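Local coordinates for dual specificity protein phosphatase 18 (Homo sapiens, PDB 2ESB), which dephosphorylates phosphotyrosine and, less readily, phosphothreonine in MAP-kinase peptides, as a dual-specificity member of the protein-tyrosine phosphatase family, at residues A[87-90]-A[91-95]; A[113-116]-A[117-121]; A[129-132]-A[133-137]; A[151-154]-A[155-159]. One frame throughout, in Å; residues are numbered along the deposited sequence.

How the contacts relate
Each of the four contacts is a local, i-to-i+4 arrangement within one helix, and they come in series along the chain: helix 83-95, helix 110-122, helix 127-137 and helix 145-159. Contact 2 is the hub, its centre about 12, 11 and 10 Å from those of contacts 1, 3 and 4, and it touches all three. The other three do not touch one another, their centres being about 17 to 20 Å apart. Helix 110-122 follows strand 100-103 of the five-stranded mixed sheet and the loop with Cys-104, the predicted phosphocysteine nucleophile. The three outer helices thus pack round the helix that leads out of the phosphatase signature loop.

Contact 1 of 4, residues A[87-90]-A[91-95]; sequences ADHI and HSVEM
The backbone N of Ser-92 donates to Asp-88 O at 2.9 Å, the shortest of the four helical bonds between residues 87-90 and 91-95. The hydroxyl of the same serine turns back to this carbonyl, with OG anti to its own carbonyl carbon (chi1 -62°), and Ser-92 OG stands 3.0 Å from Asp-88 O. The neighbouring links run from His-91 N to Ala-87 O, from Val-93 N to His-89 O and from Glu-94 N to Ile-90 O, all close to 3 Å, so the i-to-i+4 ladder continues unbroken. Alongside this ladder, the His-89 imidazole and Val-93 lean obliquely across each other. One valine branch makes the touch: Val-93 CG2 comes within 3.7 Å of His-89 ND1. The same methyl also rests on the backbone, with Val-93 CG2 3.3 Å from His-89 O. On another side of the helix, Met-95 CG lies over one face of the His-91 ring, displaced toward its rim and 3.5 Å above the plane. The polar ends find partners outside the two segments: Asp-88 OD1 forms a salt bridge with Lys-121 and a hydrogen bond with the Tyr-122 hydroxyl, and Glu-94 OE1 bonds to Ser-26. Tyr-122 also stacks on the His-91 ring. Helix 83-95 is thereby fastened to helix 110-122, where Ile-90 packs on Tyr-118, while His-89 and Val-93 rest on Met-48 of strand 48-51, and Ile-90 meets Leu-102 of strand 100-103.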
loop_
_atom_site.group_PDB
_atom_site.type_symbol
_atom_site.label_atom_id
_atom_site.label_comp_id
_atom_site.label_asym_id
_atom_site.label_seq_id
_atom_site.Cartn_x
_atom_site.Cartn_y
_atom_site.Cartn_z
ATOM N N ALA A 87 -8.112 4.289 0.979
ATOM C CA ALA A 87 -7.432 5.580 1.139
ATOM C C ALA A 87 -8.215 6.443 2.141
ATOM O O ALA A 87 -7.640 7.085 3.034
ATOM C CB ALA A 87 -7.339 6.302 -0.204
ATOM N N ASP A 88 -9.533 6.463 1.994
ATOM C CA ASP A 88 -10.366 7.251 2.901
ATOM C C ASP A 88 -10.297 6.683 4.325
ATOM O O ASP A 88 -10.362 7.426 5.309
ATOM C CB ASP A 88 -11.819 7.258 2.423
ATOM C CG ASP A 88 -11.994 7.931 1.063
ATOM O OD1 ASP A 88 -11.111 8.698 0.624
ATOM O OD2 ASP A 88 -13.040 7.696 0.432
ATOM N N HIS A 89 -10.144 5.367 4.435
ATOM C CA HIS A 89 -10.071 4.724 5.746
ATOM C C HIS A 89 -8.780 5.167 6.441
ATOM O O HIS A 89 -8.790 5.534 7.608
ATOM C CB HIS A 89 -10.101 3.198 5.579
ATOM C CG HIS A 89 -10.357 2.440 6.850
ATOM N ND1 HIS A 89 -9.542 2.528 7.958
ATOM C CD2 HIS A 89 -11.305 1.522 7.156
ATOM C CE1 HIS A 89 -9.970 1.690 8.889
ATOM N NE2 HIS A 89 -11.038 1.067 8.426
ATOM N N ILE A 90 -7.667 5.134 5.719
ATOM C CA ILE A 90 -6.385 5.550 6.286
ATOM C C ILE A 90 -6.483 6.999 6.763
ATOM O O ILE A 90 -6.026 7.347 7.849
ATOM C CB ILE A 90 -5.264 5.409 5.233
ATOM C CG1 ILE A 90 -5.091 3.925 4.883
ATOM C CG2 ILE A 90 -3.961 6.003 5.758
ATOM C CD1 ILE A 90 -4.250 3.691 3.637
ATOM N N HIS A 91 -7.089 7.837 5.938
ATOM C CA HIS A 91 -7.261 9.242 6.276
ATOM C C HIS A 91 -8.114 9.418 7.534
ATOM O O HIS A 91 -7.770 10.213 8.408
ATOM C CB HIS A 91 -7.912 9.984 5.109
ATOM C CG HIS A 91 -8.163 11.432 5.389
ATOM N ND1 HIS A 91 -7.143 12.333 5.616
ATOM C CD2 HIS A 91 -9.317 12.126 5.518
ATOM C CE1 HIS A 91 -7.661 13.521 5.877
ATOM N NE2 HIS A 91 -8.976 13.422 5.824
ATOM N N SER A 92 -9.219 8.678 7.638
ATOM C CA SER A 92 -10.087 8.797 8.816
ATOM C C SER A 92 -9.364 8.403 10.094
ATOM O O SER A 92 -9.550 9.036 11.134
ATOM C CB SER A 92 -11.336 7.935 8.667
ATOM O OG SER A 92 -12.108 8.369 7.565
ATOM N N VAL A 93 -8.556 7.345 10.022
ATOM C CA VAL A 93 -7.783 6.899 11.180
ATOM C C VAL A 93 -6.851 8.023 11.593
ATOM O O VAL A 93 -6.712 8.326 12.780
ATOM C CB VAL A 93 -6.944 5.636 10.852
ATOM C CG1 VAL A 93 -5.971 5.324 11.989
ATOM C CG2 VAL A 93 -7.870 4.453 10.636
ATOM N N GLU A 94 -6.216 8.657 10.616
ATOM C CA GLU A 94 -5.305 9.747 10.933
ATOM C C GLU A 94 -6.065 10.893 11.594
ATOM O O GLU A 94 -5.616 11.453 12.590
ATOM C CB GLU A 94 -4.609 10.259 9.669
ATOM C CG GLU A 94 -3.679 11.450 9.935
ATOM C CD GLU A 94 -2.897 11.870 8.705
ATOM O OE1 GLU A 94 -1.889 11.211 8.378
ATOM O OE2 GLU A 94 -3.301 12.856 8.059
ATOM N N MET A 95 -7.224 11.232 11.038
ATOM C CA MET A 95 -8.034 12.312 11.587
ATOM C C MET A 95 -8.416 12.035 13.028
ATOM O O MET A 95 -8.585 12.960 13.824
ATOM C CB MET A 95 -9.295 12.515 10.748
ATOM C CG MET A 95 -8.994 12.961 9.320
ATOM S SD MET A 95 -7.789 14.311 9.307
ATOM C CE MET A 95 -8.886 15.705 9.518
#

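Contact 2 of 4, residues A[113-116]-A[117-121]; sequences ALCL and AYLMK
Leu-119 lies back over the preceding turn, one branch beside the thiol of Cys-115. Leu-119 CD1 and Cys-115 SG are 4.1 Å apart, a loose apolar touch, while Leu-119 CG sits 3.5 Å from Cys-115 O. The two torsions turn the groups to each other: SG stands anti to the cysteine N (chi1 174°), and the leucine CG is held beside its own N (chi1 -70°). Cys-115 O is also the acceptor for Leu-119 N at 2.9 Å. Cys-115 O further meets the edge of the Tyr-118 ring, near its plane, and lies 3.5 Å from Tyr-118 CB. On the next carbonyl, Met-120 CG approaches Leu-116 O to 3.4 Å, and the thioether, bent at chi3, brings CE to the same oxygen. All the touching residues are buried, and the side-chain contacts between them are mostly apolar. Helix 110-122 is wrapped on several sides: Cys-115, Leu-116 and Leu-119 receive Thr-134 of helix 127-137, Leu-116 packs on Leu-151 of helix 145-159, Leu-114 and Ala-117 meet Phe-83 of helix 83-95, and Leu-114 also touches Val-52, just past strand 48-51.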
loop_
_atom_site.group_PDB
_atom_site.type_symbol
_atom_site.label_atom_id
_atom_site.label_comp_id
_atom_site.label_asym_id
_atom_site.label_seq_id
_atom_site.Cartn_x
_atom_site.Cartn_y
_atom_site.Cartn_z
ATOM N N ALA A 113 0.863 -1.113 -3.243
ATOM C CA ALA A 113 -0.036 -0.505 -4.221
ATOM C C ALA A 113 -1.101 0.351 -3.546
ATOM O O ALA A 113 -1.425 1.445 -4.026
ATOM C CB ALA A 113 -0.700 -1.589 -5.075
ATOM N N LEU A 114 -1.655 -0.131 -2.435
ATOM C CA LEU A 114 -2.675 0.658 -1.742
ATOM C C LEU A 114 -2.051 1.918 -1.151
ATOM O O LEU A 114 -2.684 2.978 -1.104
ATOM C CB LEU A 114 -3.362 -0.162 -0.643
ATOM C CG LEU A 114 -4.292 -1.266 -1.166
ATOM C CD1 LEU A 114 -5.164 -1.776 -0.045
ATOM C CD2 LEU A 114 -5.184 -0.719 -2.271
ATOM N N CYS A 115 -0.804 1.799 -0.705
ATOM C CA CYS A 115 -0.096 2.942 -0.149
ATOM C C CYS A 115 0.074 4.014 -1.233
ATOM O O CYS A 115 -0.159 5.196 -0.980
ATOM C CB CYS A 115 1.270 2.516 0.386
ATOM S SG CYS A 115 2.289 3.925 0.958
ATOM N N LEU A 116 0.473 3.600 -2.440
ATOM C CA LEU A 116 0.649 4.555 -3.534
ATOM C C LEU A 116 -0.662 5.271 -3.845
ATOM O O LEU A 116 -0.675 6.483 -4.060
ATOM C CB LEU A 116 1.167 3.858 -4.804
ATOM C CG LEU A 116 2.530 3.167 -4.694
ATOM C CD1 LEU A 116 2.917 2.586 -6.050
ATOM C CD2 LEU A 116 3.591 4.165 -4.214
ATOM N N ALA A 117 -1.767 4.527 -3.852
ATOM C CA ALA A 117 -3.062 5.128 -4.139
ATOM C C ALA A 117 -3.393 6.163 -3.075
ATOM O O ALA A 117 -3.872 7.261 -3.383
ATOM C CB ALA A 117 -4.165 4.045 -4.189
ATOM N N TYR A 118 -3.134 5.816 -1.820
ATOM C CA TYR A 118 -3.414 6.735 -0.724
ATOM C C TYR A 118 -2.606 8.028 -0.841
ATOM O O TYR A 118 -3.158 9.127 -0.696
ATOM C CB TYR A 118 -3.122 6.057 0.617
ATOM C CG TYR A 118 -3.046 7.026 1.775
ATOM C CD1 TYR A 118 -4.202 7.598 2.318
ATOM C CD2 TYR A 118 -1.815 7.421 2.284
ATOM C CE1 TYR A 118 -4.119 8.551 3.337
ATOM C CE2 TYR A 118 -1.719 8.362 3.298
ATOM C CZ TYR A 118 -2.872 8.927 3.816
ATOM O OH TYR A 118 -2.762 9.889 4.787
ATOM N N LEU A 119 -1.303 7.901 -1.098
ATOM C CA LEU A 119 -0.441 9.077 -1.219
ATOM C C LEU A 119 -0.903 10.016 -2.329
ATOM O O LEU A 119 -0.873 11.237 -2.164
ATOM C CB LEU A 119 1.012 8.667 -1.465
ATOM C CG LEU A 119 1.722 8.003 -0.283
ATOM C CD1 LEU A 119 3.117 7.543 -0.690
ATOM C CD2 LEU A 119 1.807 8.995 0.873
ATOM N N MET A 120 -1.338 9.462 -3.456
ATOM C CA MET A 120 -1.807 10.314 -4.544
ATOM C C MET A 120 -3.069 11.061 -4.143
ATOM O O MET A 120 -3.213 12.257 -4.411
ATOM C CB MET A 120 -2.111 9.498 -5.808
ATOM C CG MET A 120 -0.891 8.905 -6.498
ATOM S SD MET A 120 -1.303 8.306 -8.166
ATOM C CE MET A 120 -2.300 6.849 -7.751
ATOM N N LYS A 121 -3.989 10.358 -3.496
ATOM C CA LYS A 121 -5.241 10.986 -3.118
ATOM C C LYS A 121 -5.147 11.971 -1.971
ATOM O O LYS A 121 -5.756 13.036 -2.026
ATOM C CB LYS A 121 -6.300 9.930 -2.788
ATOM C CG LYS A 121 -7.672 10.541 -2.536
ATOM C CD LYS A 121 -8.772 9.516 -2.292
ATOM C CE LYS A 121 -10.147 10.226 -2.166
ATOM N NZ LYS A 121 -11.312 9.264 -2.173
#

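Contact 3 of 4, residues A[129-132]-A[133-137]; sequences DAHT and WTKSC
The hydroxyls of Thr-134 and Ser-136 grip carbonyls one turn back, at Ala-130 and Thr-132. Thr-134 OG1 donates to Ala-130 O at 2.9 Å, and Thr-134 N reaches the same oxygen from the opposite face of its plane. Thr-132 O is held likewise by Ser-136, whose OG bonds at 2.8 Å and whose N comes from the other face. Thr-134 OG1 (chi1 -58°) and Ser-136 OG both stand anti to their own carbonyl carbon, which folds the hydroxyls back along the helix. Among plain backbone bonds, Lys-135 N to His-131 O is the shortest, at 2.8 Å. Two contacts are made over ring faces: Lys-135 CB lies above the His-131 imidazole, 4.0 Å from CE1, the side chains running side by side, and Cys-137 SG sits over Trp-133, 3.4 Å above its plane. The indole NE1 reaches Ile-23 O, and Lys-135 NZ bonds to Pro-139 O. With a valine at Thr-134, Ala-130 O would probably be left with the backbone N as its one donor within this turn. Because Ala-130 O accepts two hydrogen bonds, buried Thr-134 can satisfy its hydroxyl inside its own helix, though Leu-116 and Leu-119 pack against it.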
loop_
_atom_site.group_PDB
_atom_site.type_symbol
_atom_site.label_atom_id
_atom_site.label_comp_id
_atom_site.label_asym_id
_atom_site.label_seq_id
_atom_site.Cartn_x
_atom_site.Cartn_y
_atom_site.Cartn_z
ATOM N N ASP A 129 6.004 10.506 -7.971
ATOM C CA ASP A 129 6.520 11.012 -6.695
ATOM C C ASP A 129 6.096 10.125 -5.530
ATOM O O ASP A 129 6.855 9.929 -4.580
ATOM C CB ASP A 129 6.078 12.462 -6.446
ATOM C CG ASP A 129 6.794 13.463 -7.359
ATOM O OD1 ASP A 129 7.821 13.099 -7.971
ATOM O OD2 ASP A 129 6.336 14.622 -7.459
ATOM N N ALA A 130 4.890 9.581 -5.600
ATOM C CA ALA A 130 4.435 8.690 -4.539
ATOM C C ALA A 130 5.335 7.453 -4.528
ATOM O O ALA A 130 5.685 6.935 -3.464
ATOM C CB ALA A 130 2.980 8.290 -4.785
ATOM N N HIS A 131 5.711 6.965 -5.711
ATOM C CA HIS A 131 6.577 5.790 -5.765
ATOM C C HIS A 131 7.995 6.091 -5.255
ATOM O O HIS A 131 8.562 5.317 -4.480
ATOM C CB HIS A 131 6.660 5.222 -7.192
ATOM C CG HIS A 131 7.638 4.092 -7.324
ATOM N ND1 HIS A 131 8.950 4.286 -7.697
ATOM C CD2 HIS A 131 7.525 2.775 -7.019
ATOM C CE1 HIS A 131 9.607 3.141 -7.610
ATOM N NE2 HIS A 131 8.765 2.208 -7.199
ATOM N N THR A 132 8.572 7.207 -5.691
ATOM C CA THR A 132 9.922 7.573 -5.256
ATOM C C THR A 132 9.965 7.660 -3.734
ATOM O O THR A 132 10.885 7.150 -3.087
ATOM C CB THR A 132 10.348 8.937 -5.835
ATOM O OG1 THR A 132 10.227 8.900 -7.263
ATOM C CG2 THR A 132 11.801 9.260 -5.455
ATOM N N TRP A 133 8.958 8.312 -3.169
ATOM C CA TRP A 133 8.863 8.467 -1.723
ATOM C C TRP A 133 8.720 7.114 -1.022
ATOM O O TRP A 133 9.463 6.808 -0.091
ATOM C CB TRP A 133 7.664 9.359 -1.362
ATOM C CG TRP A 133 7.431 9.468 0.138
ATOM C CD1 TRP A 133 6.638 8.656 0.917
ATOM C CD2 TRP A 133 8.073 10.381 1.036
ATOM N NE1 TRP A 133 6.757 9.010 2.254
ATOM C CE2 TRP A 133 7.633 10.063 2.349
ATOM C CE3 TRP A 133 8.981 11.435 0.863
ATOM C CZ2 TRP A 133 8.075 10.764 3.476
ATOM C CZ3 TRP A 133 9.418 12.132 1.989
ATOM C CH2 TRP A 133 8.964 11.792 3.275
ATOM N N THR A 134 7.772 6.300 -1.472
ATOM C CA THR A 134 7.550 5.007 -0.824
ATOM C C THR A 134 8.770 4.104 -0.927
ATOM O O THR A 134 9.161 3.450 0.051
ATOM C CB THR A 134 6.289 4.304 -1.400
ATOM O OG1 THR A 134 5.148 5.160 -1.218
ATOM C CG2 THR A 134 6.023 2.986 -0.673
ATOM N N LYS A 135 9.381 4.077 -2.107
ATOM C CA LYS A 135 10.576 3.266 -2.345
ATOM C C LYS A 135 11.708 3.721 -1.406
ATOM O O LYS A 135 12.505 2.902 -0.928
ATOM C CB LYS A 135 10.993 3.405 -3.817
ATOM C CG LYS A 135 12.345 2.819 -4.172
ATOM C CD LYS A 135 12.239 1.387 -4.610
ATOM C CE LYS A 135 13.568 0.920 -5.175
ATOM N NZ LYS A 135 13.504 -0.494 -5.598
ATOM N N SER A 136 11.778 5.021 -1.140
ATOM C CA SER A 136 12.797 5.551 -0.230
ATOM C C SER A 136 12.518 5.050 1.185
ATOM O O SER A 136 13.442 4.762 1.937
ATOM C CB SER A 136 12.795 7.081 -0.220
ATOM O OG SER A 136 13.157 7.594 -1.490
ATOM N N CYS A 137 11.243 4.941 1.547
ATOM C CA CYS A 137 10.894 4.463 2.884
ATOM C C CYS A 137 11.029 2.956 3.012
ATOM O O CYS A 137 11.387 2.451 4.074
ATOM C CB CYS A 137 9.457 4.828 3.248
ATOM S SG CYS A 137 9.088 6.571 3.284
#

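Contact 4 of 4, residues A[151-154]-A[155-159]; sequences LIHY and EFQLF
Gln-157 folds back over the preceding turn, touching His-153 and Tyr-154. Gln-157 CB stands 3.3 Å from Tyr-154 O. CG, anti to its carbonyl carbon (chi1 -66°), lies over one face of the His-153 imidazole in a CH-pi contact, 4.1 Å from the ring centroid. The amide is turned 44° from the ring plane, with Gln-157 CD 3.3 Å and NE2 3.2 Å from His-153 CE1. Gln-157 OE1 lies between the two rings, 3.6 Å from His-153 ND1, and meets the edge of the Tyr-154 ring in its plane, 3.5 Å from CD1. One face of the same phenol carries Leu-158, whose CD1 makes a second CH-pi contact, 4.0 Å from the Tyr-154 centroid. The tyrosine hydroxyl hydrogen-bonds to Asp-84 of helix 83-95, and the ring packs on Ala-117 and Met-120 of helix 110-122. Replacing Tyr-154 by an alanine would probably leave Leu-158 without its ring face, Asp-84 without the hydroxyl, and a gap against helix 110-122. Beyond the backbone ladder, the turn is joined by CH-pi contacts and by the glutamine amide lying against both rings, while the buried phenol and Glu-155 carboxylate, the latter hydrogen-bonded to Thr-163, Asn-162 and Leu-127 N, find polar partners elsewhere in the fold.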
loop_
_atom_site.group_PDB
_atom_site.type_symbol
_atom_site.label_atom_id
_atom_site.label_comp_id
_atom_site.label_asym_id
_atom_site.label_seq_id
_atom_site.Cartn_x
_atom_site.Cartn_y
_atom_site.Cartn_z
ATOM N N LEU A 151 -2.899 1.518 -11.003
ATOM C CA LEU A 151 -2.448 2.772 -10.382
ATOM C C LEU A 151 -2.370 3.901 -11.413
ATOM O O LEU A 151 -2.706 5.047 -11.125
ATOM C CB LEU A 151 -1.088 2.570 -9.705
ATOM C CG LEU A 151 -1.124 1.769 -8.399
ATOM C CD1 LEU A 151 0.296 1.392 -7.986
ATOM C CD2 LEU A 151 -1.801 2.586 -7.302
ATOM N N ILE A 152 -1.934 3.572 -12.621
ATOM C CA ILE A 152 -1.859 4.562 -13.694
ATOM C C ILE A 152 -3.277 5.034 -14.042
ATOM O O ILE A 152 -3.521 6.229 -14.237
ATOM C CB ILE A 152 -1.157 3.950 -14.938
ATOM C CG1 ILE A 152 0.346 3.838 -14.661
ATOM C CG2 ILE A 152 -1.406 4.805 -16.181
ATOM C CD1 ILE A 152 1.105 2.990 -15.677
ATOM N N HIS A 153 -4.221 4.102 -14.107
ATOM C CA HIS A 153 -5.604 4.479 -14.406
ATOM C C HIS A 153 -6.158 5.377 -13.283
ATOM O O HIS A 153 -6.843 6.366 -13.541
ATOM C CB HIS A 153 -6.471 3.231 -14.562
ATOM C CG HIS A 153 -7.916 3.532 -14.813
ATOM N ND1 HIS A 153 -8.871 3.480 -13.820
ATOM C CD2 HIS A 153 -8.565 3.912 -15.939
ATOM C CE1 HIS A 153 -10.047 3.812 -14.323
ATOM N NE2 HIS A 153 -9.888 4.080 -15.607
ATOM N N TYR A 154 -5.842 5.039 -12.039
ATOM C CA TYR A 154 -6.301 5.827 -10.891
ATOM C C TYR A 154 -5.645 7.214 -10.911
ATOM O O TYR A 154 -6.293 8.213 -10.615
ATOM C CB TYR A 154 -5.961 5.090 -9.596
ATOM C CG TYR A 154 -6.539 5.689 -8.338
ATOM C CD1 TYR A 154 -7.892 5.990 -8.244
ATOM C CD2 TYR A 154 -5.738 5.910 -7.222
ATOM C CE1 TYR A 154 -8.441 6.502 -7.067
ATOM C CE2 TYR A 154 -6.281 6.417 -6.029
ATOM C CZ TYR A 154 -7.634 6.710 -5.966
ATOM O OH TYR A 154 -8.190 7.211 -4.810
ATOM N N GLU A 155 -4.360 7.275 -11.252
ATOM C CA GLU A 155 -3.672 8.559 -11.327
ATOM C C GLU A 155 -4.378 9.441 -12.347
ATOM O O GLU A 155 -4.614 10.628 -12.099
ATOM C CB GLU A 155 -2.208 8.395 -11.753
ATOM C CG GLU A 155 -1.461 9.733 -11.785
ATOM C CD GLU A 155 -0.042 9.647 -12.316
ATOM O OE1 GLU A 155 0.789 10.477 -11.891
ATOM O OE2 GLU A 155 0.253 8.781 -13.165
ATOM N N PHE A 156 -4.715 8.865 -13.499
ATOM C CA PHE A 156 -5.394 9.632 -14.543
ATOM C C PHE A 156 -6.736 10.122 -14.029
ATOM O O PHE A 156 -7.156 11.241 -14.331
ATOM C CB PHE A 156 -5.619 8.789 -15.799
ATOM C CG PHE A 156 -6.231 9.561 -16.937
ATOM C CD1 PHE A 156 -5.477 10.500 -17.637
ATOM C CD2 PHE A 156 -7.563 9.373 -17.287
ATOM C CE1 PHE A 156 -6.044 11.244 -18.673
ATOM C CE2 PHE A 156 -8.141 10.112 -18.321
ATOM C CZ PHE A 156 -7.375 11.050 -19.014
ATOM N N GLN A 157 -7.417 9.280 -13.260
ATOM C CA GLN A 157 -8.707 9.659 -12.704
ATOM C C GLN A 157 -8.568 10.845 -11.754
ATOM O O GLN A 157 -9.386 11.766 -11.771
ATOM C CB GLN A 157 -9.331 8.485 -11.954
ATOM C CG GLN A 157 -9.697 7.310 -12.854
ATOM C CD GLN A 157 -10.410 6.204 -12.102
ATOM O OE1 GLN A 157 -9.865 5.626 -11.159
ATOM N NE2 GLN A 157 -11.639 5.906 -12.513
ATOM N N LEU A 158 -7.520 10.826 -10.940
ATOM C CA LEU A 158 -7.287 11.893 -9.964
ATOM C C LEU A 158 -6.727 13.185 -10.541
ATOM O O LEU A 158 -7.123 14.268 -10.128
ATOM C CB LEU A 158 -6.325 11.418 -8.867
ATOM C CG LEU A 158 -6.757 10.311 -7.890
ATOM C CD1 LEU A 158 -5.551 9.886 -7.038
ATOM C CD2 LEU A 158 -7.887 10.801 -6.992
ATOM N N PHE A 159 -5.815 13.077 -11.499
ATOM C CA PHE A 159 -5.175 14.265 -12.048
ATOM C C PHE A 159 -5.395 14.557 -13.532
ATOM O O PHE A 159 -4.993 15.617 -14.010
ATOM C CB PHE A 159 -3.665 14.192 -11.790
ATOM C CG PHE A 159 -3.304 13.920 -10.349
ATOM C CD1 PHE A 159 -2.843 12.676 -9.959
ATOM C CD2 PHE A 159 -3.428 14.916 -9.387
ATOM C CE1 PHE A 159 -2.505 12.418 -8.630
ATOM C CE2 PHE A 159 -3.095 14.669 -8.057
ATOM C CZ PHE A 159 -2.632 13.417 -7.679
#